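Local coordinates for envelope polyprotein (Puumala orthohantavirus, PDB 5FXU) that forms the Gn ectodomain of the hantaviral envelope, an antigenic surface glycoprotein that probably works together with its partner Gc in cell entry, at residues E239-P244 with D248-E253. Residues are numbered along the deposited sequence; the frame is centred on the assembly and turned at random.
Sequences EPLYIP and DYRSAE
A tight strand-to-helix connection brings Leu241 and Ile243, near the end of strand 237-243, against Arg250 and Ser251 in the first turn of helix 249-260. Leu241 sends its two methyls to different parts of Arg250: CD2 rests 4.0 Å from Arg250 CB, while CD1 lies over one face of the guanidinium, displaced toward its rim. That flat group is held by Asp248, the helix N-cap, which is gripped side-on: Arg250 NE reaches Asp248 OD1 and Arg250 NH2 reaches Asp248 OD2 at 3.0 Å, both through syn lone pairs. The anti lone pair of Asp248 OD1 takes the capping bond from Arg250 N (2.9 Å), so one carboxylate both caps the helix and orients the arginine. Two waters link the guanidinium to residues 239-240, one joining Arg250 NH1 to Glu239 O, another running from Pro240 O to a weak bond with Arg250 NH2. Deeper in, Ile243 CD1 presses on Ser251 CA at 3.5 Å; Ile243 also packs on Tyr230 and Cys232 of neighbouring strand 228-234. At Pro244, entered through a cis peptide bond, the chain leaves the strand. Ser251 OG, anti to its own N (chi1 168°), sits 3.4 Å from Pro244 CA and accepts the backbone N-H of Thr245.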
loop_
_atom_site.group_PDB
_atom_site.type_symbol
_atom_site.label_atom_id
_atom_site.label_comp_id
_atom_site.label_asym_id
_atom_site.label_seq_id
_atom_site.Cartn_x
_atom_site.Cartn_y
_atom_site.Cartn_z
ATOM N N GLU A 239 15.826 -3.356 -3.840
ATOM C CA GLU A 239 15.462 -2.651 -5.045
ATOM C C GLU A 239 13.950 -2.756 -5.271
ATOM O O GLU A 239 13.340 -3.741 -4.884
ATOM C CB GLU A 239 16.218 -3.221 -6.226
ATOM C CG GLU A 239 17.687 -2.887 -6.102
ATOM C CD GLU A 239 18.520 -3.391 -7.252
ATOM O OE1 GLU A 239 18.249 -4.498 -7.780
ATOM O OE2 GLU A 239 19.464 -2.665 -7.620
ATOM N N PRO A 240 13.349 -1.753 -5.925
ATOM C CA PRO A 240 11.921 -1.859 -6.220
ATOM C C PRO A 240 11.572 -3.072 -7.102
ATOM O O PRO A 240 12.321 -3.422 -8.002
ATOM C CB PRO A 240 11.616 -0.560 -6.972
ATOM C CG PRO A 240 12.798 0.324 -6.695
ATOM C CD PRO A 240 13.955 -0.581 -6.569
ATOM N N LEU A 241 10.462 -3.715 -6.775
ATOM C CA LEU A 241 9.942 -4.873 -7.493
ATOM C C LEU A 241 8.613 -4.456 -8.143
ATOM O O LEU A 241 7.712 -3.984 -7.463
ATOM C CB LEU A 241 9.727 -5.984 -6.491
ATOM C CG LEU A 241 8.906 -7.186 -6.923
ATOM C CD1 LEU A 241 9.583 -7.930 -8.070
ATOM C CD2 LEU A 241 8.709 -8.091 -5.717
ATOM N N TYR A 242 8.550 -4.567 -9.464
ATOM C CA TYR A 242 7.400 -4.221 -10.261
ATOM C C TYR A 242 6.445 -5.425 -10.319
ATOM O O TYR A 242 6.861 -6.540 -10.620
ATOM C CB TYR A 242 7.879 -3.837 -11.659
ATOM C CG TYR A 242 6.807 -3.349 -12.624
ATOM C CD1 TYR A 242 5.956 -4.250 -13.296
ATOM C CD2 TYR A 242 6.663 -1.974 -12.913
ATOM C CE1 TYR A 242 4.985 -3.793 -14.188
ATOM C CE2 TYR A 242 5.714 -1.521 -13.821
ATOM C CZ TYR A 242 4.889 -2.431 -14.456
ATOM O OH TYR A 242 3.954 -1.977 -15.340
ATOM N N ILE A 243 5.167 -5.200 -10.030
ATOM C CA ILE A 243 4.136 -6.258 -10.093
ATOM C C ILE A 243 3.109 -5.838 -11.139
ATOM O O ILE A 243 2.505 -4.791 -10.980
ATOM C CB ILE A 243 3.397 -6.438 -8.743
ATOM C CG1 ILE A 243 4.369 -6.629 -7.570
ATOM C CG2 ILE A 243 2.365 -7.556 -8.829
ATOM C CD1 ILE A 243 5.143 -7.916 -7.588
ATOM N N PRO A 244 2.888 -6.624 -12.200
ATOM C CA PRO A 244 3.559 -7.932 -12.428
ATOM C C PRO A 244 4.777 -7.901 -13.318
ATOM O O PRO A 244 4.795 -7.191 -14.293
ATOM C CB PRO A 244 2.465 -8.775 -13.076
ATOM C CG PRO A 244 1.579 -7.797 -13.735
ATOM C CD PRO A 244 1.784 -6.421 -13.154
ATOM N N ASP A 248 9.286 -13.330 -13.108
ATOM C CA ASP A 248 9.934 -13.184 -11.810
ATOM C C ASP A 248 9.179 -13.939 -10.724
ATOM O O ASP A 248 8.034 -13.597 -10.415
ATOM C CB ASP A 248 10.016 -11.692 -11.458
ATOM C CG ASP A 248 10.945 -11.386 -10.305
ATOM O OD1 ASP A 248 10.826 -11.970 -9.199
ATOM O OD2 ASP A 248 11.814 -10.494 -10.496
ATOM N N TYR A 249 9.863 -14.871 -10.075
ATOM C CA TYR A 249 9.258 -15.727 -9.072
ATOM C C TYR A 249 8.661 -14.950 -7.868
ATOM O O TYR A 249 7.706 -15.394 -7.255
ATOM C CB TYR A 249 10.235 -16.837 -8.601
ATOM C CG TYR A 249 11.225 -16.397 -7.558
ATOM C CD1 TYR A 249 10.838 -16.326 -6.222
ATOM C CD2 TYR A 249 12.554 -16.065 -7.898
ATOM C CE1 TYR A 249 11.715 -15.920 -5.251
ATOM C CE2 TYR A 249 13.461 -15.651 -6.930
ATOM C CZ TYR A 249 13.037 -15.583 -5.611
ATOM O OH TYR A 249 13.886 -15.174 -4.623
ATOM N N ARG A 250 9.223 -13.801 -7.575
ATOM C CA ARG A 250 8.779 -12.971 -6.459
ATOM C C ARG A 250 7.512 -12.226 -6.790
ATOM O O ARG A 250 6.634 -12.129 -5.963
ATOM C CB ARG A 250 9.840 -11.960 -6.087
ATOM C CG ARG A 250 11.150 -12.607 -5.690
ATOM C CD ARG A 250 12.190 -11.551 -5.510
ATOM N NE ARG A 250 12.514 -10.965 -6.815
ATOM C CZ ARG A 250 13.135 -9.803 -6.999
ATOM N NH1 ARG A 250 13.505 -9.054 -5.944
ATOM N NH2 ARG A 250 13.364 -9.377 -8.239
ATOM N N SER A 251 7.416 -11.735 -8.026
ATOM C CA SER A 251 6.188 -11.153 -8.527
ATOM C C SER A 251 5.072 -12.171 -8.450
ATOM O O SER A 251 3.984 -11.839 -7.976
ATOM C CB SER A 251 6.357 -10.649 -9.954
ATOM O OG SER A 251 5.121 -10.337 -10.552
ATOM N N ALA A 252 5.336 -13.402 -8.917
ATOM C CA ALA A 252 4.340 -14.467 -8.879
ATOM C C ALA A 252 3.885 -14.732 -7.452
ATOM O O ALA A 252 2.720 -14.940 -7.199
ATOM C CB ALA A 252 4.851 -15.760 -9.532
ATOM N N GLU A 253 4.818 -14.754 -6.534
ATOM C CA GLU A 253 4.501 -14.959 -5.145
ATOM C C GLU A 253 3.677 -13.855 -4.527
ATOM O O GLU A 253 2.759 -14.140 -3.740
ATOM C CB GLU A 253 5.776 -15.192 -4.346
ATOM C CG GLU A 253 6.267 -16.604 -4.525
ATOM C CD GLU A 253 7.452 -16.922 -3.665
ATOM O OE1 GLU A 253 8.103 -15.994 -3.098
ATOM O OE2 GLU A 253 7.721 -18.138 -3.582
HETATM O O HOH W 1 13.925 -6.573 -5.339
HETATM O O HOH W 2 13.917 -5.995 -8.082
#